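Local coordinates for petrobactin biosynthesis protein AsbB (Bacillus anthracis, PDB 3TO3) that catalyses the ATP-dependent condensation of spermidine with a citryl-spermidine intermediate in the biosynthesis of the siderophore petrobactin, at residues Ser283-Arg288 with Thr309-Lys314; Gly367-Glu372 with Asp459-Leu464. One frame throughout, in Å; residues are numbered along the deposited sequence.

How the contacts relate
Both contacts border the phosphates of the bound ATP, and their centres lie about 10 Å apart. Contact 1 brings arginines to the alpha and beta phosphates. Contact 2 holds Asp459, a magnesium ligand, and Glu462, an ATP-binding residue. They touch directly: Leu313 CD1 of contact 1 packs against Gly367 O of contact 2 at 3.6 Å, and Leu313 CD2 comes within 3.8 Å of His461 NE2. A long, weak ion pair, 3.7 Å between Arg285 NH2 and Glu462 OE1, also links them. Strand 297-306 runs between strands 286-289 and 367-371, joining both contacts to one mixed sheet, and its Lys299 binds ATP and is salt-bridged to Asp459.

Contact 1 of 2, residues Ser283-Arg288 with Thr309-Lys314; sequences SMRTLR and TLRTLK. With ATP (adenosine-5'-triphosphate), chain E.
Arg285 lays its guanidinium beneath the side chain of Arg311, whose CD stands 4.1 Å above the Arg285 guanidinium plane, offset toward the rim of that group. The two side chains cross at about a right angle, with their guanidinium planes 59° apart. Arg285 NH2 and Arg311 NH1 approach to 3.2 Å; both are donors that turn to ATP O1A, whose negative charge probably offsets their closeness. Arg311 NH1 gives a 2.6 Å hydrogen bond to ATP O1A. Arg285 NE binds ATP O1B at 2.9 Å, its NH2 reaches ATP O2B, and a weak bond goes from NH2 to O1A, so this one side chain spans the alpha and beta phosphates. Ser283 OG donates to the same O1B at 2.8 Å.

At the NH1 end of the Arg285 head, weak hydrogen bonds go to Thr312 O, at 2.9 Å, and to Arg311 O, while Leu313 CD2 packs on NH1. Arg311 folds back at chi2 and chi3 (-58° and 88°), which lets its NE bond to Thr309 O at 3.3 Å, within the guanidinium plane yet above that carbonyl's plane; this probably limits rotation of the group. The two segments lie end to end along one edge of strand 297-306, bonded through Val300 to Arg285 and through Leu302 and Ile304 to Arg311, with strand 367-371 on its other edge; beyond Lys314 the chain enters helix 315-333.

Contact 2 of 2, residues Gly367-Glu372 with Asp459-Leu464; sequences GCIWRE and DFHEGL. With ATP (adenosine-5'-triphosphate), chain E.
Arg371 meets Asp459 in a buried, bifurcated salt bridge at the magnesium site of this ATP-dependent ligase, whose IucA/IucC family is grouped with the protein kinases. Ionic contact comes first. NH1 and NH2 of Arg371 both donate to one carboxylate oxygen, Asp459 OD1, NH1 at 2.9 Å and NH2 at 3.1 Å. OD1 lies close to the guanidinium plane but is met from above the carboxylate plane, both nitrogens coming from the same face; the two planes are 75° apart. A bend at chi3 (68°) in an otherwise extended Arg371 chain turns its head to the acid. OD1 is also salt-bridged to Lys299, and Arg371 NH1 to Glu349 OE2, so the pair belongs to a network of charges that would tend to fix the carboxylate. Asp459, together with Gln441 and Asn442, forms the magnesium site, so Arg371 is a second-shell residue that probably helps to position this metal ligand.

Nonpolar contact comes from Ile369, whose CD1 sits 3.7 Å over the centre of the His461 ring, 7° off its normal: a CH-pi contact. On the opposite face Glu462 CG lies toward the rim of the ring, in a poorly ordered side chain, while the other neighbours of the imidazole include Ser317 and Ala321 of helix 315-333.

Water-mediated contact completes the joint. One water accepts weakly from Arg371 NH2 and donates to Asp459 OD2, and a second accepts from Arg371 NH1 at 2.9 Å and from the backbone N of Asp459 at 2.8 Å.

Contact 1 of 2, residues Ser283-Arg288 with Thr309-Lys314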
loop_
_atom_site.group_PDB
_atom_site.type_symbol
_atom_site.label_atom_id
_atom_site.label_comp_id
_atom_site.label_asym_id
_atom_site.label_seq_id
_atom_site.Cartn_x
_atom_site.Cartn_y
_atom_site.Cartn_z
ATOM N N SER B 283 14.881 -9.423 -12.803
ATOM C CA SER B 283 14.916 -8.495 -11.669
ATOM C C SER B 283 13.797 -7.465 -11.734
ATOM O O SER B 283 13.356 -6.930 -10.710
ATOM C CB SER B 283 16.315 -7.842 -11.542
ATOM O OG SER B 283 16.328 -6.428 -11.716
HETATM N N MSE B 284 13.381 -7.165 -12.955
HETATM C CA MSE B 284 12.297 -6.221 -13.265
HETATM C C MSE B 284 12.586 -4.725 -13.087
HETATM O O MSE B 284 11.980 -3.917 -13.779
HETATM C CB MSE B 284 11.071 -6.543 -12.458
HETATM C CG MSE B 284 10.338 -7.730 -13.030
HETATM SE SE MSE B 284 8.677 -7.921 -12.134
HETATM C CE MSE B 284 7.932 -6.169 -12.570
ATOM N N ARG B 285 13.575 -4.356 -12.283
ATOM C CA ARG B 285 14.004 -2.961 -12.237
ATOM C C ARG B 285 15.255 -2.813 -13.101
ATOM O O ARG B 285 15.796 -1.734 -13.262
ATOM C CB ARG B 285 14.212 -2.472 -10.799
ATOM C CG ARG B 285 15.121 -3.360 -10.015
ATOM C CD ARG B 285 15.572 -2.712 -8.736
ATOM N NE ARG B 285 16.423 -3.619 -7.980
ATOM C CZ ARG B 285 17.061 -3.296 -6.864
ATOM N NH1 ARG B 285 16.949 -2.071 -6.377
ATOM N NH2 ARG B 285 17.811 -4.199 -6.235
ATOM N N THR B 286 15.708 -3.924 -13.650
ATOM C CA THR B 286 16.844 -3.913 -14.558
ATOM C C THR B 286 16.358 -4.128 -15.969
ATOM O O THR B 286 15.769 -5.133 -16.260
ATOM C CB THR B 286 17.822 -5.035 -14.240
ATOM O OG1 THR B 286 18.239 -4.921 -12.871
ATOM C CG2 THR B 286 19.042 -4.946 -15.181
ATOM N N LEU B 287 16.631 -3.178 -16.846
ATOM C CA LEU B 287 16.046 -3.180 -18.164
ATOM C C LEU B 287 17.130 -3.268 -19.235
ATOM O O LEU B 287 18.158 -2.562 -19.165
ATOM C CB LEU B 287 15.212 -1.911 -18.354
ATOM C CG LEU B 287 14.239 -1.601 -17.205
ATOM C CD1 LEU B 287 13.738 -0.166 -17.286
ATOM C CD2 LEU B 287 13.077 -2.546 -17.239
ATOM N N ARG B 288 16.906 -4.144 -20.214
ATOM C CA ARG B 288 17.793 -4.270 -21.357
ATOM C C ARG B 288 17.262 -3.409 -22.495
ATOM O O ARG B 288 16.060 -3.158 -22.599
ATOM C CB ARG B 288 17.952 -5.731 -21.797
ATOM C CG ARG B 288 16.663 -6.444 -22.128
ATOM C CD ARG B 288 16.901 -7.816 -22.772
ATOM N NE ARG B 288 16.547 -7.819 -24.190
ATOM C CZ ARG B 288 15.462 -8.388 -24.690
ATOM N NH1 ARG B 288 14.618 -9.035 -23.894
ATOM N NH2 ARG B 288 15.237 -8.332 -25.993
ATOM N N THR B 309 11.499 -7.218 0.432
ATOM C CA THR B 309 12.297 -5.987 0.445
ATOM C C THR B 309 11.905 -4.993 -0.652
ATOM O O THR B 309 11.605 -5.395 -1.779
ATOM C CB THR B 309 13.776 -6.296 0.235
ATOM O OG1 THR B 309 14.011 -7.694 0.469
ATOM C CG2 THR B 309 14.632 -5.427 1.153
ATOM N N LEU B 310 11.936 -3.699 -0.323
ATOM C CA LEU B 310 11.794 -2.629 -1.322
ATOM C C LEU B 310 12.931 -2.595 -2.375
ATOM O O LEU B 310 14.112 -2.680 -2.040
ATOM C CB LEU B 310 11.677 -1.252 -0.659
ATOM C CG LEU B 310 10.281 -0.693 -0.392
ATOM C CD1 LEU B 310 10.379 0.806 -0.188
ATOM C CD2 LEU B 310 9.316 -1.003 -1.534
ATOM N N ARG B 311 12.531 -2.376 -3.629
ATOM C CA ARG B 311 13.355 -2.417 -4.855
ATOM C C ARG B 311 14.012 -1.045 -5.138
ATOM O O ARG B 311 14.310 -0.675 -6.276
ATOM C CB ARG B 311 12.609 -3.001 -6.054
ATOM C CG ARG B 311 12.231 -4.476 -5.896
ATOM C CD ARG B 311 13.464 -5.360 -5.641
ATOM N NE ARG B 311 13.798 -5.458 -4.216
ATOM C CZ ARG B 311 14.986 -5.839 -3.742
ATOM N NH1 ARG B 311 15.972 -6.163 -4.572
ATOM N NH2 ARG B 311 15.196 -5.897 -2.431
ATOM N N THR B 312 14.002 -0.204 -4.123
ATOM C CA THR B 312 14.764 1.023 -4.187
ATOM C C THR B 312 16.271 0.734 -4.333
ATOM O O THR B 312 16.753 -0.375 -4.056
ATOM C CB THR B 312 14.555 1.826 -2.898
ATOM O OG1 THR B 312 14.755 0.960 -1.762
ATOM C CG2 THR B 312 13.151 2.409 -2.865
ATOM N N LEU B 313 16.999 1.730 -4.826
ATOM C CA LEU B 313 18.449 1.719 -4.773
ATOM C C LEU B 313 18.937 2.561 -3.600
ATOM O O LEU B 313 18.732 3.776 -3.591
ATOM C CB LEU B 313 19.005 2.311 -6.059
ATOM C CG LEU B 313 18.712 1.424 -7.246
ATOM C CD1 LEU B 313 19.011 2.128 -8.564
ATOM C CD2 LEU B 313 19.499 0.125 -7.065
ATOM N N LYS B 314 19.602 1.931 -2.634
ATOM C CA LYS B 314 20.267 2.678 -1.566
ATOM C C LYS B 314 21.214 3.732 -2.192
ATOM O O LYS B 314 22.095 3.393 -3.009
ATOM C CB LYS B 314 21.038 1.748 -0.605
ATOM C CG LYS B 314 20.227 0.647 0.079
ATOM C CD LYS B 314 19.259 1.235 1.096
ATOM C CE LYS B 314 18.932 0.259 2.238
ATOM N NZ LYS B 314 18.054 0.874 3.302
HETATM P PB ATP E . 18.558 -7.053 -8.727
HETATM O O1B ATP E . 17.604 -5.999 -9.228
HETATM O O2B ATP E . 19.308 -6.527 -7.531
HETATM O O3B ATP E . 19.545 -7.461 -9.882
HETATM P PA ATP E . 16.731 -8.364 -7.200
HETATM O O1A ATP E . 16.145 -6.974 -7.059
HETATM O O2A ATP E . 17.370 -8.866 -5.910
HETATM O O3A ATP E . 17.803 -8.362 -8.326
HETATM O "O5'" ATP E . 15.555 -9.320 -7.613
HETATM C "C5'" ATP E . 15.788 -10.435 -8.390
HETATM C "C4'" ATP E . 14.776 -11.437 -8.393
HETATM O "O4'" ATP E . 15.345 -12.712 -8.847
HETATM C "C3'" ATP E . 14.274 -11.677 -7.021
HETATM O "O3'" ATP E . 12.922 -11.431 -6.965
HETATM C "C2'" ATP E . 14.570 -13.096 -6.752
HETATM O "O2'" ATP E . 13.578 -13.669 -6.010
HETATM C "C1'" ATP E . 14.634 -13.671 -8.125
HETATM N N9 ATP E . 15.223 -14.979 -8.226
HETATM C C8 ATP E . 14.648 -16.016 -8.860
HETATM N N7 ATP E . 15.472 -17.068 -8.759
HETATM C C5 ATP E . 16.578 -16.707 -8.070
HETATM C C6 ATP E . 17.739 -17.394 -7.686
HETATM N N6 ATP E . 17.892 -18.778 -8.040
HETATM N N1 ATP E . 18.691 -16.737 -6.985
HETATM C C2 ATP E . 18.528 -15.438 -6.659
HETATM N N3 ATP E . 17.420 -14.749 -7.013
HETATM C C4 ATP E . 16.428 -15.355 -7.719
#

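Contact 2 of 2, residues Gly367-Glu372 with Asp459-Leu464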
loop_
_atom_site.group_PDB
_atom_site.type_symbol
_atom_site.label_atom_id
_atom_site.label_comp_id
_atom_site.label_asym_id
_atom_site.label_seq_id
_atom_site.Cartn_x
_atom_site.Cartn_y
_atom_site.Cartn_z
ATOM N N GLY B 367 16.930 6.748 -8.737
ATOM C CA GLY B 367 18.326 6.437 -8.837
ATOM C C GLY B 367 18.498 5.574 -10.041
ATOM O O GLY B 367 17.570 4.893 -10.439
ATOM N N CYS B 368 19.697 5.577 -10.604
ATOM C CA CYS B 368 19.984 4.779 -11.766
ATOM C C CYS B 368 21.415 4.274 -11.764
ATOM O O CYS B 368 22.340 5.029 -11.485
ATOM C CB CYS B 368 19.716 5.617 -13.023
ATOM S SG CYS B 368 20.143 4.781 -14.579
ATOM N N ILE B 369 21.607 3.012 -12.141
ATOM C CA ILE B 369 22.939 2.483 -12.421
ATOM C C ILE B 369 22.965 1.857 -13.809
ATOM O O ILE B 369 22.093 1.065 -14.148
ATOM C CB ILE B 369 23.354 1.403 -11.423
ATOM C CG1 ILE B 369 23.529 1.986 -10.032
ATOM C CG2 ILE B 369 24.649 0.716 -11.892
ATOM C CD1 ILE B 369 23.361 0.960 -8.897
ATOM N N TRP B 370 23.962 2.201 -14.616
ATOM C CA TRP B 370 24.087 1.623 -15.957
ATOM C C TRP B 370 25.050 0.469 -15.888
ATOM O O TRP B 370 26.016 0.526 -15.152
ATOM C CB TRP B 370 24.598 2.634 -16.962
ATOM C CG TRP B 370 23.606 3.615 -17.450
ATOM C CD1 TRP B 370 22.811 3.475 -18.537
ATOM C CD2 TRP B 370 23.316 4.924 -16.909
ATOM N NE1 TRP B 370 22.050 4.604 -18.725
ATOM C CE2 TRP B 370 22.324 5.504 -17.727
ATOM C CE3 TRP B 370 23.796 5.656 -15.814
ATOM C CZ2 TRP B 370 21.784 6.789 -17.485
ATOM C CZ3 TRP B 370 23.267 6.936 -15.579
ATOM C CH2 TRP B 370 22.262 7.481 -16.414
ATOM N N ARG B 371 24.789 -0.594 -16.643
ATOM C CA ARG B 371 25.664 -1.765 -16.602
ATOM C C ARG B 371 25.984 -2.281 -18.013
ATOM O O ARG B 371 25.132 -2.197 -18.906
ATOM C CB ARG B 371 25.039 -2.847 -15.718
ATOM C CG ARG B 371 25.418 -4.243 -16.073
ATOM C CD ARG B 371 25.233 -5.187 -14.888
ATOM N NE ARG B 371 23.848 -5.402 -14.519
ATOM C CZ ARG B 371 23.423 -5.502 -13.259
ATOM N NH1 ARG B 371 24.271 -5.394 -12.252
ATOM N NH2 ARG B 371 22.144 -5.712 -13.005
ATOM N N GLU B 372 27.209 -2.784 -18.219
ATOM C CA GLU B 372 27.623 -3.295 -19.539
ATOM C C GLU B 372 26.707 -4.419 -20.001
ATOM O O GLU B 372 26.385 -5.321 -19.224
ATOM C CB GLU B 372 29.048 -3.873 -19.509
ATOM C CG GLU B 372 30.156 -2.892 -19.294
ATOM C CD GLU B 372 31.524 -3.579 -19.284
ATOM O OE1 GLU B 372 31.672 -4.617 -18.567
ATOM O OE2 GLU B 372 32.442 -3.082 -20.002
ATOM N N ASP B 459 25.798 -7.495 -10.543
ATOM C CA ASP B 459 25.287 -6.981 -9.273
ATOM C C ASP B 459 26.302 -6.959 -8.125
ATOM O O ASP B 459 26.192 -7.744 -7.180
ATOM C CB ASP B 459 24.012 -7.725 -8.852
ATOM C CG ASP B 459 22.795 -7.302 -9.663
ATOM O OD1 ASP B 459 22.670 -6.099 -9.982
ATOM O OD2 ASP B 459 21.967 -8.178 -9.998
ATOM N N PHE B 460 27.312 -6.101 -8.254
ATOM C CA PHE B 460 28.333 -5.793 -7.223
ATOM C C PHE B 460 27.952 -4.740 -6.178
ATOM O O PHE B 460 28.362 -4.803 -5.023
ATOM C CB PHE B 460 29.636 -5.382 -7.922
ATOM C CG PHE B 460 29.954 -6.259 -9.088
ATOM C CD1 PHE B 460 29.952 -7.634 -8.930
ATOM C CD2 PHE B 460 30.161 -5.724 -10.354
ATOM C CE1 PHE B 460 30.227 -8.465 -10.012
ATOM C CE2 PHE B 460 30.413 -6.549 -11.441
ATOM C CZ PHE B 460 30.445 -7.918 -11.275
ATOM N N HIS B 461 27.191 -3.746 -6.603
ATOM C CA HIS B 461 27.066 -2.562 -5.810
ATOM C C HIS B 461 26.461 -2.837 -4.426
ATOM O O HIS B 461 26.865 -2.218 -3.437
ATOM C CB HIS B 461 26.285 -1.496 -6.581
ATOM C CG HIS B 461 24.830 -1.795 -6.700
ATOM N ND1 HIS B 461 24.324 -2.668 -7.641
ATOM C CD2 HIS B 461 23.771 -1.357 -5.982
ATOM C CE1 HIS B 461 23.013 -2.748 -7.506
ATOM N NE2 HIS B 461 22.652 -1.966 -6.501
ATOM N N GLU B 462 25.435 -3.674 -4.365
ATOM C CA GLU B 462 24.839 -4.056 -3.075
ATOM C C GLU B 462 25.490 -5.213 -2.303
ATOM O O GLU B 462 25.687 -5.114 -1.091
ATOM C CB GLU B 462 23.343 -4.328 -3.242
ATOM C CG GLU B 462 23.015 -5.287 -4.393
ATOM C CD GLU B 462 21.524 -5.337 -4.710
ATOM O OE1 GLU B 462 20.740 -4.635 -4.022
ATOM O OE2 GLU B 462 21.143 -6.084 -5.646
ATOM N N GLY B 463 25.813 -6.297 -3.010
ATOM C CA GLY B 463 26.125 -7.575 -2.382
ATOM C C GLY B 463 27.509 -7.885 -1.812
ATOM O O GLY B 463 27.648 -8.549 -0.776
ATOM N N LEU B 464 28.529 -7.389 -2.491
ATOM C CA LEU B 464 29.914 -7.711 -2.215
ATOM C C LEU B 464 30.391 -7.543 -0.753
ATOM O O LEU B 464 30.117 -6.543 -0.081
ATOM C CB LEU B 464 30.756 -6.870 -3.161
ATOM C CG LEU B 464 32.258 -6.846 -3.082
ATOM C CD1 LEU B 464 32.776 -6.454 -4.456
ATOM C CD2 LEU B 464 32.704 -5.865 -2.020
HETATM P PB ATP E . 18.558 -7.053 -8.727
HETATM O O1B ATP E . 17.604 -5.999 -9.228
HETATM O O2B ATP E . 19.308 -6.527 -7.531
HETATM O O3B ATP E . 19.545 -7.461 -9.882
HETATM P PA ATP E . 16.731 -8.364 -7.200
HETATM O O1A ATP E . 16.145 -6.974 -7.059
HETATM O O2A ATP E . 17.370 -8.866 -5.910
HETATM O O3A ATP E . 17.803 -8.362 -8.326
HETATM O "O5'" ATP E . 15.555 -9.320 -7.613
HETATM C "C5'" ATP E . 15.788 -10.435 -8.390
HETATM C "C4'" ATP E . 14.776 -11.437 -8.393
HETATM O "O4'" ATP E . 15.345 -12.712 -8.847
HETATM C "C3'" ATP E . 14.274 -11.677 -7.021
HETATM O "O3'" ATP E . 12.922 -11.431 -6.965
HETATM C "C2'" ATP E . 14.570 -13.096 -6.752
HETATM O "O2'" ATP E . 13.578 -13.669 -6.010
HETATM C "C1'" ATP E . 14.634 -13.671 -8.125
HETATM N N9 ATP E . 15.223 -14.979 -8.226
HETATM C C8 ATP E . 14.648 -16.016 -8.860
HETATM N N7 ATP E . 15.472 -17.068 -8.759
HETATM C C5 ATP E . 16.578 -16.707 -8.070
HETATM C C6 ATP E . 17.739 -17.394 -7.686
HETATM N N6 ATP E . 17.892 -18.778 -8.040
HETATM N N1 ATP E . 18.691 -16.737 -6.985
HETATM C C2 ATP E . 18.528 -15.438 -6.659
HETATM N N3 ATP E . 17.420 -14.749 -7.013
HETATM C C4 ATP E . 16.428 -15.355 -7.719
HETATM O O HOH W 1 20.049 -6.504 -11.819
HETATM O O HOH W 2 27.108 -5.976 -12.464
#